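PDB 6TYJ: hemerythrin HHE cation binding domain protein from Mycobacterium kansasii, which binds iron and zinc ions at a centre of histidine and carboxylate ligands inside a helical bundle, probably as a hemerythrin-like metalloprotein. Local coordinates for residues K29-P34 with S106-L111; L61-L66 with K71-A76; A78-V83 with E112-E117. All coordinates share one frame; numbering follows the deposited sequence.

Interaction 1 of 3, residues K29-P34 with S106-L111; sequences KISEAP and SFKTVL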
ATOM      1  N   LYS A  29       9.498  11.113   3.562  1.00 26.16           N
ATOM      2  CA  LYS A  29       9.439  11.932   4.775  1.00 27.88           C
ATOM      3  C   LYS A  29       9.917  11.149   5.994  1.00 24.31           C
ATOM      4  O   LYS A  29      10.634  11.691   6.851  1.00 24.67           O
ATOM      5  CB  LYS A  29       8.018  12.457   5.008  1.00 26.29           C
ATOM      6  CG  LYS A  29       7.547  13.439   3.972  1.00 34.84           C
ATOM      7  CD  LYS A  29       6.337  14.199   4.459  1.00 46.31           C
ATOM      8  CE  LYS A  29       6.720  15.145   5.585  1.00 55.05           C
ATOM      9  NZ  LYS A  29       5.678  16.195   5.781  1.00 62.59           N
ATOM     10  N   ILE A  30       9.523   9.883   6.093  1.00 19.89           N
ATOM     11  CA  ILE A  30      10.017   9.032   7.171  1.00 17.50           C
ATOM     12  C   ILE A  30      11.531   8.959   7.135  1.00 26.13           C
ATOM     13  O   ILE A  30      12.201   9.202   8.147  1.00 22.41           O
ATOM     14  CB  ILE A  30       9.379   7.635   7.079  1.00 18.84           C
ATOM     15  CG1 ILE A  30       7.894   7.772   7.365  1.00 17.07           C
ATOM     16  CG2 ILE A  30      10.073   6.678   8.070  1.00 21.31           C
ATOM     17  CD1 ILE A  30       7.102   6.557   6.925  1.00 17.76           C
ATOM     18  N   SER A  31      12.096   8.659   5.954  1.00 25.69           N
ATOM     19  CA  SER A  31      13.548   8.533   5.819  1.00 27.40           C
ATOM     20  C   SER A  31      14.261   9.801   6.224  1.00 26.43           C
ATOM     21  O   SER A  31      15.390   9.749   6.748  1.00 28.81           O
ATOM     22  CB  SER A  31      13.930   8.211   4.378  1.00 24.52           C
ATOM     23  OG  SER A  31      13.346   7.010   3.938  1.00 30.23           O
ATOM     24  N   GLU A  32      13.649  10.950   5.962  1.00 25.63           N
ATOM     25  CA  GLU A  32      14.324  12.215   6.204  1.00 26.59           C
ATOM     26  C   GLU A  32      14.232  12.662   7.655  1.00 27.82           C
ATOM     27  O   GLU A  32      15.044  13.499   8.076  1.00 32.01           O
ATOM     28  CB  GLU A  32      13.743  13.310   5.301  1.00 30.91           C
ATOM     29  CG  GLU A  32      14.101  13.214   3.825  1.00 42.91           C
ATOM     30  CD  GLU A  32      13.241  14.149   2.967  1.00 57.84           C
ATOM     31  OE1 GLU A  32      12.163  14.581   3.448  1.00 59.72           O
ATOM     32  OE2 GLU A  32      13.635  14.448   1.816  1.00 59.47           O
ATOM     33  N   ALA A  33      13.264  12.128   8.427  1.00 25.99           N
ATOM     34  CA  ALA A  33      13.075  12.513   9.810  1.00 21.61           C
ATOM     35  C   ALA A  33      14.074  11.775  10.707  1.00 22.59           C
ATOM     36  O   ALA A  33      14.539  10.679  10.372  1.00 26.06           O
ATOM     37  CB  ALA A  33      11.641  12.195  10.241  1.00 24.78           C
ATOM     38  N   PRO A  34      14.478  12.387  11.812  1.00 25.31           N
ATOM     39  CA  PRO A  34      15.484  11.754  12.674  1.00 28.29           C
ATOM     40  C   PRO A  34      14.951  10.447  13.252  1.00 26.41           C
ATOM     41  O   PRO A  34      13.761  10.321  13.548  1.00 22.73           O
ATOM     42  CB  PRO A  34      15.723  12.807  13.766  1.00 25.47           C
ATOM     43  CG  PRO A  34      15.338  14.122  13.129  1.00 23.22           C
ATOM     44  CD  PRO A  34      14.138  13.750  12.238  1.00 23.31           C
ATOM     45  N   SER A 106      15.523  -1.781   4.214  1.00 26.74           N
ATOM     46  CA  SER A 106      15.105  -3.044   3.620  1.00 29.54           C
ATOM     47  C   SER A 106      13.604  -3.047   3.358  1.00 24.81           C
ATOM     48  O   SER A 106      13.150  -3.532   2.317  1.00 32.10           O
ATOM     49  CB  SER A 106      15.503  -4.213   4.525  1.00 38.12           C
ATOM     50  OG  SER A 106      16.919  -4.371   4.558  1.00 38.57           O
ATOM     51  N   PHE A 107      12.824  -2.509   4.286  1.00 30.20           N
ATOM     52  CA  PHE A 107      11.384  -2.430   4.070  1.00 30.21           C
ATOM     53  C   PHE A 107      11.042  -1.462   2.943  1.00 26.34           C
ATOM     54  O   PHE A 107      10.227  -1.784   2.057  1.00 24.11           O
ATOM     55  CB  PHE A 107      10.682  -2.010   5.360  1.00 26.85           C
ATOM     56  CG  PHE A 107       9.206  -1.814   5.188  1.00 22.05           C
ATOM     57  CD1 PHE A 107       8.367  -2.904   5.006  1.00 26.03           C
ATOM     58  CD2 PHE A 107       8.662  -0.536   5.187  1.00 25.54           C
ATOM     59  CE1 PHE A 107       7.017  -2.732   4.850  1.00 25.94           C
ATOM     60  CE2 PHE A 107       7.303  -0.349   5.013  1.00 27.20           C
ATOM     61  CZ  PHE A 107       6.474  -1.445   4.842  1.00 28.61           C
ATOM     62  N   LYS A 108      11.625  -0.262   2.981  1.00 29.92           N
ATOM     63  CA  LYS A 108      11.393   0.738   1.940  1.00 27.15           C
ATOM     64  C   LYS A 108      11.659   0.160   0.552  1.00 30.10           C
ATOM     65  O   LYS A 108      10.878   0.381  -0.385  1.00 32.66           O
ATOM     66  CB  LYS A 108      12.252   1.973   2.211  1.00 31.72           C
ATOM     67  CG  LYS A 108      11.926   3.142   1.315  1.00 33.59           C
ATOM     68  CD  LYS A 108      12.628   4.418   1.754  1.00 40.02           C
ATOM     69  CE  LYS A 108      14.095   4.386   1.390  1.00 51.51           C
ATOM     70  NZ  LYS A 108      14.753   5.727   1.485  1.00 55.30           N
ATOM     71  N   THR A 109      12.713  -0.648   0.421  1.00 28.61           N
ATOM     72  CA  THR A 109      13.058  -1.229  -0.873  1.00 27.04           C
ATOM     73  C   THR A 109      11.962  -2.166  -1.367  1.00 28.27           C
ATOM     74  O   THR A 109      11.598  -2.143  -2.550  1.00 32.55           O
ATOM     75  CB  THR A 109      14.398  -1.960  -0.771  1.00 29.57           C
ATOM     76  OG1 THR A 109      15.426  -0.994  -0.510  1.00 33.18           O
ATOM     77  CG2 THR A 109      14.723  -2.708  -2.066  1.00 36.45           C
ATOM     78  N   VAL A 110      11.449  -3.013  -0.478  1.00 26.84           N
ATOM     79  CA  VAL A 110      10.401  -3.956  -0.851  1.00 26.00           C
ATOM     80  C   VAL A 110       9.122  -3.207  -1.203  1.00 31.71           C
ATOM     81  O   VAL A 110       8.429  -3.551  -2.166  1.00 31.60           O
ATOM     82  CB  VAL A 110      10.177  -4.955   0.300  1.00 32.61           C
ATOM     83  CG1 VAL A 110       9.035  -5.883  -0.008  1.00 31.51           C
ATOM     84  CG2 VAL A 110      11.451  -5.753   0.572  1.00 35.01           C
ATOM     85  N   LEU A 111       8.808  -2.160  -0.443  1.00 29.12           N
ATOM     86  CA  LEU A 111       7.594  -1.396  -0.703  1.00 33.35           C
ATOM     87  C   LEU A 111       7.666  -0.709  -2.060  1.00 29.76           C
ATOM     88  O   LEU A 111       6.725  -0.784  -2.868  1.00 32.16           O
ATOM     89  CB  LEU A 111       7.394  -0.379   0.417  1.00 34.52           C
ATOM     90  CG  LEU A 111       6.034   0.328   0.461  1.00 32.25           C
ATOM     91  CD1 LEU A 111       4.843  -0.631   0.325  1.00 36.79           C
ATOM     92  CD2 LEU A 111       5.974   1.097   1.753  1.00 37.08           C
TER
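The ammonium group of Lys108 reaches across from helix 100-121 to the hydroxyl of Ser31 on helix 12-32, donating a hydrogen bond from NZ to OG of 3.1 Å. In the four-helix bundle of the hemerythrin fold these helices run antiparallel, and this bridge lies on the bundle surface, at the last turn of helix 12-32. The bond leaves NZ at close to a tetrahedral angle to the CE-NZ bond, and the rest of the lysine end lies alongside the hydroxyl, with CD of Lys108 3.5 Å from OG of Ser31. The backbones stay well apart, 9.0 Å between the CA atoms of Ser31 and Lys108, a gap that suits a long lysine meeting a short serine. Lys108 sets out extended, with CG opposite the backbone N, and then bends at chi3 (75°), which turns the amine toward helix 12-32. Ser31 has OG beside its own backbone N (chi1 -59°), where the hydroxyl can give its proton to the carbonyl of Gly27 one turn earlier. Further out, Ile30 packs on Leu43 and Leu47 of helix 38-65, and Phe107 on Leu87 and Leu90 of helix 70-91, on the buried side of their helices. The serine oxygen has one more donor from the same helix as the lysine: the indole NE1 of Trp104, one turn before Lys108, also hydrogen-bonds to OG.

Interaction 2 of 3, residues L61-L66 with K71-A76; sequences LYYPAL and KLIAVA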
ATOM      1  N   LEU A  61     -11.025  -4.602  -5.100  1.00 21.06           N
ATOM      2  CA  LEU A  61     -11.626  -3.984  -6.277  1.00 21.36           C
ATOM      3  C   LEU A  61     -10.753  -4.132  -7.516  1.00 18.28           C
ATOM      4  O   LEU A  61     -11.230  -4.594  -8.557  1.00 21.53           O
ATOM      5  CB  LEU A  61     -11.926  -2.509  -6.009  1.00 22.05           C
ATOM      6  CG  LEU A  61     -13.110  -2.297  -5.058  1.00 20.37           C
ATOM      7  CD1 LEU A  61     -13.266  -0.873  -4.573  1.00 30.85           C
ATOM      8  CD2 LEU A  61     -14.375  -2.734  -5.771  1.00 23.38           C
ATOM      9  N   TYR A  62      -9.478  -3.736  -7.442  1.00 19.00           N
ATOM     10  CA  TYR A  62      -8.715  -3.627  -8.683  1.00 21.38           C
ATOM     11  C   TYR A  62      -8.288  -4.993  -9.219  1.00 20.11           C
ATOM     12  O   TYR A  62      -8.511  -5.313 -10.394  1.00 21.18           O
ATOM     13  CB  TYR A  62      -7.485  -2.747  -8.446  1.00 18.44           C
ATOM     14  CG  TYR A  62      -6.706  -2.483  -9.727  1.00 18.94           C
ATOM     15  CD1 TYR A  62      -7.266  -1.728 -10.746  1.00 19.69           C
ATOM     16  CD2 TYR A  62      -5.428  -3.012  -9.921  1.00 19.79           C
ATOM     17  CE1 TYR A  62      -6.557  -1.475 -11.914  1.00 25.05           C
ATOM     18  CE2 TYR A  62      -4.715  -2.778 -11.111  1.00 22.54           C
ATOM     19  CZ  TYR A  62      -5.290  -2.010 -12.092  1.00 25.95           C
ATOM     20  OH  TYR A  62      -4.622  -1.743 -13.269  1.00 27.64           O
ATOM     21  N   TYR A  63      -7.624  -5.797  -8.390  1.00 19.57           N
ATOM     22  CA  TYR A  63      -7.175  -7.089  -8.878  1.00 18.58           C
ATOM     23  C   TYR A  63      -8.342  -7.995  -9.295  1.00 18.61           C
ATOM     24  O   TYR A  63      -8.171  -8.723 -10.286  1.00 20.59           O
ATOM     25  CB  TYR A  63      -6.274  -7.760  -7.825  1.00 19.69           C
ATOM     26  CG  TYR A  63      -4.918  -7.129  -7.641  1.00 21.73           C
ATOM     27  CD1 TYR A  63      -4.374  -6.359  -8.647  1.00 21.15           C
ATOM     28  CD2 TYR A  63      -4.191  -7.300  -6.461  1.00 26.30           C
ATOM     29  CE1 TYR A  63      -3.106  -5.770  -8.505  1.00 25.43           C
ATOM     30  CE2 TYR A  63      -2.932  -6.717  -6.318  1.00 25.91           C
ATOM     31  CZ  TYR A  63      -2.415  -5.945  -7.347  1.00 26.70           C
ATOM     32  OH  TYR A  63      -1.161  -5.343  -7.267  1.00 27.41           O
ATOM     33  N   PRO A  64      -9.531  -7.987  -8.648  1.00 19.09           N
ATOM     34  CA  PRO A  64     -10.623  -8.823  -9.167  1.00 21.98           C
ATOM     35  C   PRO A  64     -11.042  -8.433 -10.575  1.00 21.01           C
ATOM     36  O   PRO A  64     -11.383  -9.315 -11.386  1.00 23.34           O
ATOM     37  CB  PRO A  64     -11.737  -8.608  -8.126  1.00 23.90           C
ATOM     38  CG  PRO A  64     -10.951  -8.412  -6.832  1.00 22.34           C
ATOM     39  CD  PRO A  64      -9.783  -7.536  -7.258  1.00 21.09           C
ATOM     40  N   ALA A  65     -11.030  -7.130 -10.885  1.00 21.61           N
ATOM     41  CA  ALA A  65     -11.347  -6.661 -12.227  1.00 22.53           C
ATOM     42  C   ALA A  65     -10.339  -7.162 -13.245  1.00 22.36           C
ATOM     43  O   ALA A  65     -10.655  -7.292 -14.442  1.00 29.99           O
ATOM     44  CB  ALA A  65     -11.391  -5.134 -12.254  1.00 26.16           C
ATOM     45  N   LEU A  66      -9.130  -7.453 -12.789  1.00 21.98           N
ATOM     46  CA  LEU A  66      -8.049  -7.921 -13.634  1.00 21.75           C
ATOM     47  C   LEU A  66      -7.852  -9.432 -13.536  1.00 23.70           C
ATOM     48  O   LEU A  66      -6.800  -9.932 -13.944  1.00 22.71           O
ATOM     49  CB  LEU A  66      -6.754  -7.193 -13.267  1.00 19.47           C
ATOM     50  CG  LEU A  66      -6.520  -5.851 -13.980  1.00 22.88           C
ATOM     51  CD1 LEU A  66      -7.596  -4.809 -13.681  1.00 27.55           C
ATOM     52  CD2 LEU A  66      -5.124  -5.308 -13.686  1.00 24.70           C
ATOM     53  N   LYS A  71      -1.725 -15.494 -13.972  1.00 28.61           N
ATOM     54  CA  LYS A  71      -0.359 -15.578 -13.453  1.00 28.85           C
ATOM     55  C   LYS A  71       0.060 -14.268 -12.801  1.00 26.69           C
ATOM     56  O   LYS A  71       0.688 -14.267 -11.730  1.00 27.44           O
ATOM     57  CB  LYS A  71       0.633 -15.955 -14.563  1.00 33.15           C
ATOM     58  CG  LYS A  71       2.026 -16.311 -14.047  1.00 41.70           C
ATOM     59  CD  LYS A  71       2.939 -16.783 -15.165  1.00 45.03           C
ATOM     60  CE  LYS A  71       3.722 -15.626 -15.749  1.00 56.41           C
ATOM     61  NZ  LYS A  71       4.939 -16.098 -16.481  1.00 59.83           N
ATOM     62  N   LEU A  72      -0.244 -13.142 -13.441  1.00 27.28           N
ATOM     63  CA  LEU A  72       0.183 -11.868 -12.873  1.00 29.77           C
ATOM     64  C   LEU A  72      -0.612 -11.524 -11.620  1.00 27.27           C
ATOM     65  O   LEU A  72      -0.109 -10.794 -10.745  1.00 28.51           O
ATOM     66  CB  LEU A  72       0.072 -10.762 -13.919  1.00 29.52           C
ATOM     67  CG  LEU A  72       1.175 -10.763 -14.978  1.00 34.27           C
ATOM     68  CD1 LEU A  72       0.808  -9.816 -16.111  1.00 39.60           C
ATOM     69  CD2 LEU A  72       2.535 -10.395 -14.366  1.00 36.06           C
ATOM     70  N   ILE A  73      -1.845 -12.031 -11.516  1.00 23.46           N
ATOM     71  CA  ILE A  73      -2.615 -11.870 -10.294  1.00 20.74           C
ATOM     72  C   ILE A  73      -1.964 -12.634  -9.154  1.00 22.14           C
ATOM     73  O   ILE A  73      -1.822 -12.117  -8.040  1.00 22.78           O
ATOM     74  CB  ILE A  73      -4.070 -12.320 -10.512  1.00 21.65           C
ATOM     75  CG1 ILE A  73      -4.776 -11.316 -11.416  1.00 27.50           C
ATOM     76  CG2 ILE A  73      -4.740 -12.441  -9.190  1.00 24.19           C
ATOM     77  CD1 ILE A  73      -5.180 -10.029 -10.722  1.00 26.24           C
ATOM     78  N   ALA A  74      -1.528 -13.859  -9.423  1.00 22.75           N
ATOM     79  CA  ALA A  74      -0.831 -14.627  -8.402  1.00 20.22           C
ATOM     80  C   ALA A  74       0.414 -13.890  -7.935  1.00 22.61           C
ATOM     81  O   ALA A  74       0.692 -13.817  -6.733  1.00 21.54           O
ATOM     82  CB  ALA A  74      -0.444 -15.991  -8.950  1.00 22.59           C
ATOM     83  N   VAL A  75       1.184 -13.359  -8.884  1.00 20.74           N
ATOM     84  CA  VAL A  75       2.412 -12.633  -8.531  1.00 21.33           C
ATOM     85  C   VAL A  75       2.085 -11.403  -7.698  1.00 19.21           C
ATOM     86  O   VAL A  75       2.749 -11.124  -6.688  1.00 23.01           O
ATOM     87  CB  VAL A  75       3.170 -12.260  -9.806  1.00 24.46           C
ATOM     88  CG1 VAL A  75       4.308 -11.300  -9.451  1.00 27.59           C
ATOM     89  CG2 VAL A  75       3.696 -13.507 -10.474  1.00 25.71           C
ATOM     90  N   ALA A  76       1.030 -10.670  -8.087  1.00 21.34           N
ATOM     91  CA  ALA A  76       0.616  -9.470  -7.375  1.00 21.89           C
ATOM     92  C   ALA A  76       0.321  -9.765  -5.915  1.00 21.39           C
ATOM     93  O   ALA A  76       0.762  -9.037  -5.013  1.00 21.02           O
ATOM     94  CB  ALA A  76      -0.631  -8.888  -8.039  1.00 28.34           C
TER
HETATM   95  O   HOH W   1       0.886  -6.163  -5.700  1.00 27.55           O
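The phenol ring of Tyr63 carries the methyl group of Ala76 over one face; CB sits 3.9 Å from the ring centroid and 28° off the ring normal, a CH-pi contact. The methyl is displaced toward the hydroxyl end, so CZ of Tyr63 is its nearest atom, at 3.5 Å from CB. A residue as small as alanine lets the ring lie this close to helix 70-91. His77 meets the same ring edge-to-face, and the phenol oxygen shares water 1 with the backbone, the water lying 2.7 Å from OH of Tyr63 and donating to O of Ala76 at 3.0 Å. Ile73 makes the second contact, one turn before Ala76. Its bent chain (chi1 -71°, chi2 -77°) brings the apolar CD1 against the end of helix 38-65 and Leu66 just after it, 3.3 Å from O of Tyr63 and 4.1 Å from CB of Leu66. The helix is kinked at Pro64, whose nitrogen has no proton to give. Tyr63 also touches the metal ligand Glu118, and its side chain comes within about 3 Å of a bound zinc. This is a helical hairpin, the connection of two successive helices at one end of the hemerythrin bundle, beside the metal centre.

Interaction 3 of 3, residues A78-V83 with E112-E117; sequences AEHRQV and EAHADE. With ZN (zinc ion), chain D; ZN (zinc ion), chain B.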
ATOM      1  N   ALA A  78       1.295 -12.469  -4.180  1.00 21.34           N
ATOM      2  CA  ALA A  78       2.540 -12.852  -3.515  1.00 25.28           C
ATOM      3  C   ALA A  78       3.406 -11.635  -3.193  1.00 23.13           C
ATOM      4  O   ALA A  78       4.074 -11.616  -2.156  1.00 21.50           O
ATOM      5  CB  ALA A  78       3.307 -13.857  -4.382  1.00 24.48           C
ATOM      6  N   GLU A  79       3.411 -10.601  -4.048  1.00 23.75           N
ATOM      7  CA  GLU A  79       4.152  -9.374  -3.725  1.00 24.53           C
ATOM      8  C   GLU A  79       3.564  -8.663  -2.505  1.00 22.99           C
ATOM      9  O   GLU A  79       4.289  -8.030  -1.734  1.00 21.55           O
ATOM     10  CB  GLU A  79       4.162  -8.424  -4.929  1.00 23.62           C
ATOM     11  CG  GLU A  79       5.074  -8.825  -6.084  1.00 43.04           C
ATOM     12  CD  GLU A  79       6.526  -8.462  -5.841  1.00 63.18           C
ATOM     13  OE1 GLU A  79       7.405  -8.974  -6.579  1.00 56.42           O
ATOM     14  OE2 GLU A  79       6.782  -7.668  -4.908  1.00 66.81           O
ATOM     15  N   HIS A  80       2.239  -8.707  -2.333  1.00 20.10           N
ATOM     16  CA  HIS A  80       1.686  -8.182  -1.088  1.00 17.57           C
ATOM     17  C   HIS A  80       2.253  -8.929   0.107  1.00 20.65           C
ATOM     18  O   HIS A  80       2.621  -8.313   1.115  1.00 21.41           O
ATOM     19  CB  HIS A  80       0.175  -8.304  -1.086  1.00 17.36           C
ATOM     20  CG  HIS A  80      -0.525  -7.242  -1.868  1.00 20.11           C
ATOM     21  ND1 HIS A  80      -1.899  -7.145  -1.887  1.00 23.39           N
ATOM     22  CD2 HIS A  80      -0.068  -6.261  -2.679  1.00 23.23           C
ATOM     23  CE1 HIS A  80      -2.257  -6.133  -2.656  1.00 23.49           C
ATOM     24  NE2 HIS A  80      -1.169  -5.582  -3.151  1.00 23.14           N
ATOM     25  N   ARG A  81       2.335 -10.258   0.015  1.00 21.04           N
ATOM     26  CA  ARG A  81       2.933 -11.039   1.102  1.00 19.84           C
ATOM     27  C   ARG A  81       4.357 -10.598   1.377  1.00 23.86           C
ATOM     28  O   ARG A  81       4.795 -10.599   2.524  1.00 22.19           O
ATOM     29  CB  ARG A  81       2.941 -12.528   0.771  1.00 23.27           C
ATOM     30  CG  ARG A  81       1.574 -13.111   0.621  1.00 24.29           C
ATOM     31  CD  ARG A  81       1.592 -14.636   0.739  1.00 32.48           C
ATOM     32  NE  ARG A  81       0.282 -15.161   0.390  1.00 47.86           N
ATOM     33  CZ  ARG A  81      -0.723 -15.257   1.253  1.00 60.36           C
ATOM     34  NH1 ARG A  81      -1.892 -15.739   0.858  1.00 67.32           N
ATOM     35  NH2 ARG A  81      -0.549 -14.872   2.515  1.00 60.96           N
ATOM     36  N   GLN A  82       5.109 -10.296   0.319  1.00 21.77           N
ATOM     37  CA  GLN A  82       6.479  -9.828   0.479  1.00 21.31           C
ATOM     38  C   GLN A  82       6.515  -8.579   1.346  1.00 21.77           C
ATOM     39  O   GLN A  82       7.351  -8.439   2.253  1.00 22.70           O
ATOM     40  CB  GLN A  82       7.093  -9.520  -0.887  1.00 26.04           C
ATOM     41  CG  GLN A  82       7.466 -10.753  -1.739  1.00 27.71           C
ATOM     42  CD  GLN A  82       8.616 -11.526  -1.109  1.00 29.30           C
ATOM     43  OE1 GLN A  82       8.471 -12.115  -0.031  1.00 27.50           O
ATOM     44  NE2 GLN A  82       9.801 -11.485  -1.753  1.00 32.54           N
ATOM     45  N   VAL A  83       5.637  -7.631   1.046  1.00 20.53           N
ATOM     46  CA  VAL A  83       5.616  -6.389   1.808  1.00 19.82           C
ATOM     47  C   VAL A  83       5.196  -6.650   3.252  1.00 18.93           C
ATOM     48  O   VAL A  83       5.815  -6.131   4.194  1.00 22.78           O
ATOM     49  CB  VAL A  83       4.705  -5.370   1.105  1.00 20.21           C
ATOM     50  CG1 VAL A  83       4.557  -4.126   1.956  1.00 22.23           C
ATOM     51  CG2 VAL A  83       5.291  -5.009  -0.235  1.00 23.75           C
ATOM     52  N   GLU A 112       8.784  -0.040  -2.322  1.00 31.07           N
ATOM     53  CA  GLU A 112       8.993   0.629  -3.601  1.00 30.02           C
ATOM     54  C   GLU A 112       8.957  -0.369  -4.751  1.00 37.60           C
ATOM     55  O   GLU A 112       8.464  -0.045  -5.836  1.00 36.27           O
ATOM     56  CB  GLU A 112      10.322   1.393  -3.572  1.00 38.02           C
ATOM     57  N   ALA A 113       9.447  -1.590  -4.524  1.00 30.71           N
ATOM     58  CA  ALA A 113       9.377  -2.623  -5.555  1.00 37.45           C
ATOM     59  C   ALA A 113       7.946  -3.067  -5.829  1.00 35.31           C
ATOM     60  O   ALA A 113       7.652  -3.497  -6.949  1.00 42.94           O
ATOM     61  CB  ALA A 113      10.231  -3.833  -5.165  1.00 35.17           C
ATOM     62  N   HIS A 114       7.059  -3.023  -4.825  1.00 32.74           N
ATOM     63  CA  HIS A 114       5.645  -3.310  -5.079  1.00 29.57           C
ATOM     64  C   HIS A 114       5.127  -2.437  -6.204  1.00 29.27           C
ATOM     65  O   HIS A 114       4.575  -2.930  -7.206  1.00 31.16           O
ATOM     66  CB  HIS A 114       4.793  -3.065  -3.824  1.00 37.64           C
ATOM     67  CG  HIS A 114       3.344  -2.744  -4.131  1.00 33.67           C
ATOM     68  ND1 HIS A 114       2.418  -3.708  -4.459  1.00 33.85           N
ATOM     69  CD2 HIS A 114       2.682  -1.557  -4.187  1.00 34.42           C
ATOM     70  CE1 HIS A 114       1.258  -3.129  -4.715  1.00 57.12           C
ATOM     71  NE2 HIS A 114       1.378  -1.830  -4.536  1.00 35.29           N
ATOM     72  N   ALA A 115       5.245  -1.125  -6.005  1.00 29.39           N
ATOM     73  CA  ALA A 115       4.708  -0.141  -6.930  1.00 33.58           C
ATOM     74  C   ALA A 115       5.353  -0.265  -8.291  1.00 34.80           C
ATOM     75  O   ALA A 115       4.657  -0.286  -9.312  1.00 37.88           O
ATOM     76  CB  ALA A 115       4.906   1.265  -6.362  1.00 30.33           C
ATOM     77  N   ASP A 116       6.693  -0.331  -8.329  1.00 31.79           N
ATOM     78  CA  ASP A 116       7.395  -0.457  -9.601  1.00 31.13           C
ATOM     79  C   ASP A 116       6.945  -1.699 -10.365  1.00 35.67           C
ATOM     80  O   ASP A 116       6.718  -1.643 -11.582  1.00 38.27           O
ATOM     81  CB  ASP A 116       8.919  -0.499  -9.383  1.00 36.14           C
ATOM     82  CG  ASP A 116       9.489   0.815  -8.854  1.00 50.78           C
ATOM     83  OD1 ASP A 116      10.621   0.793  -8.307  1.00 55.46           O
ATOM     84  OD2 ASP A 116       8.820   1.867  -8.969  1.00 48.67           O
ATOM     85  N   GLU A 117       6.841  -2.844  -9.679  1.00 32.25           N
ATOM     86  CA  GLU A 117       6.445  -4.067 -10.373  1.00 34.29           C
ATOM     87  C   GLU A 117       5.001  -3.968 -10.855  1.00 34.16           C
ATOM     88  O   GLU A 117       4.677  -4.400 -11.967  1.00 36.34           O
ATOM     89  CB  GLU A 117       6.613  -5.292  -9.464  1.00 44.19           C
ATOM     90  CG  GLU A 117       6.362  -6.664 -10.167  1.00 58.20           C
ATOM     91  CD  GLU A 117       4.909  -7.175 -10.076  1.00 72.77           C
ATOM     92  OE1 GLU A 117       4.223  -6.929  -9.053  1.00 70.92           O
ATOM     93  OE2 GLU A 117       4.455  -7.841 -11.035  1.00 72.84           O
TER
HETATM   94 ZN    ZN D 302      -3.175  -8.506  -0.751  0.58 16.41          ZN
HETATM   95 ZN    ZN B 300      -0.122  -0.656  -5.451  0.90 20.97          ZN
HETATM   96  O   HOH W   2      -2.660  -8.293   1.167  1.00 30.21           O
HETATM   97  O   HOH W   3      -2.949 -10.350  -1.199  0.67 21.79           O
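His80 and His114 meet across the buried part of this helix pair, with CE1 of His114 at the edge of the His80 ring, 3.8 Å from NE2 of His80. The ring planes are inclined at 47°, an oblique meeting that is neither a stack nor an edge-to-face pair. NE2 of His114 binds the zinc of chain B at 2.1 Å, along with His20, His54, Glu58 and Glu118. Both nitrogens of His80 are engaged: ND1 holds the zinc of chain D at 2.2 Å, and NE2 a further zinc that Glu58 also binds. One turn on, the compact branched Val83 closes the packing, its CG2 4.1 Å from CB of His114. The helices are antiparallel neighbours in the hemerythrin four-helix bundle; the axes of segments 78-83 and 112-117 come within 9.9 Å, at 162°, and inward-projecting histidines supply metal ligands. The flank of Glu79, which is partly exposed, is the more open side. Glu79 bends at chi2 (-80°), and its CG lies 3.6 Å from OE1 of Glu117, while the carboxylates, 4.5 Å apart between their OE1 atoms, probably repel unless one is protonated. Two waters complete the shell of the chain D zinc, alongside Asp59 and ND1 of His80.

Interaction 3 lies between the other two and holds metal ligands itself. Its centre is about 15 Å from that of interaction 1 and about 13 Å from that of interaction 2, and these outer contacts lie on opposite sides of the chain's centre, about 26 Å apart. Helix 100-121 joins interactions 1 and 3: CG1 of Val110 packs 3.9 Å from CG2 of Val83. Helix 70-91 joins interactions 2 and 3, where CE2 of Tyr63 comes 3.8 Å from CE1 of His80, making the tyrosine a direct neighbour of the metal site. Interaction 1 is more remote, the Ser31 side chain lying about 14 Å from a zinc ion.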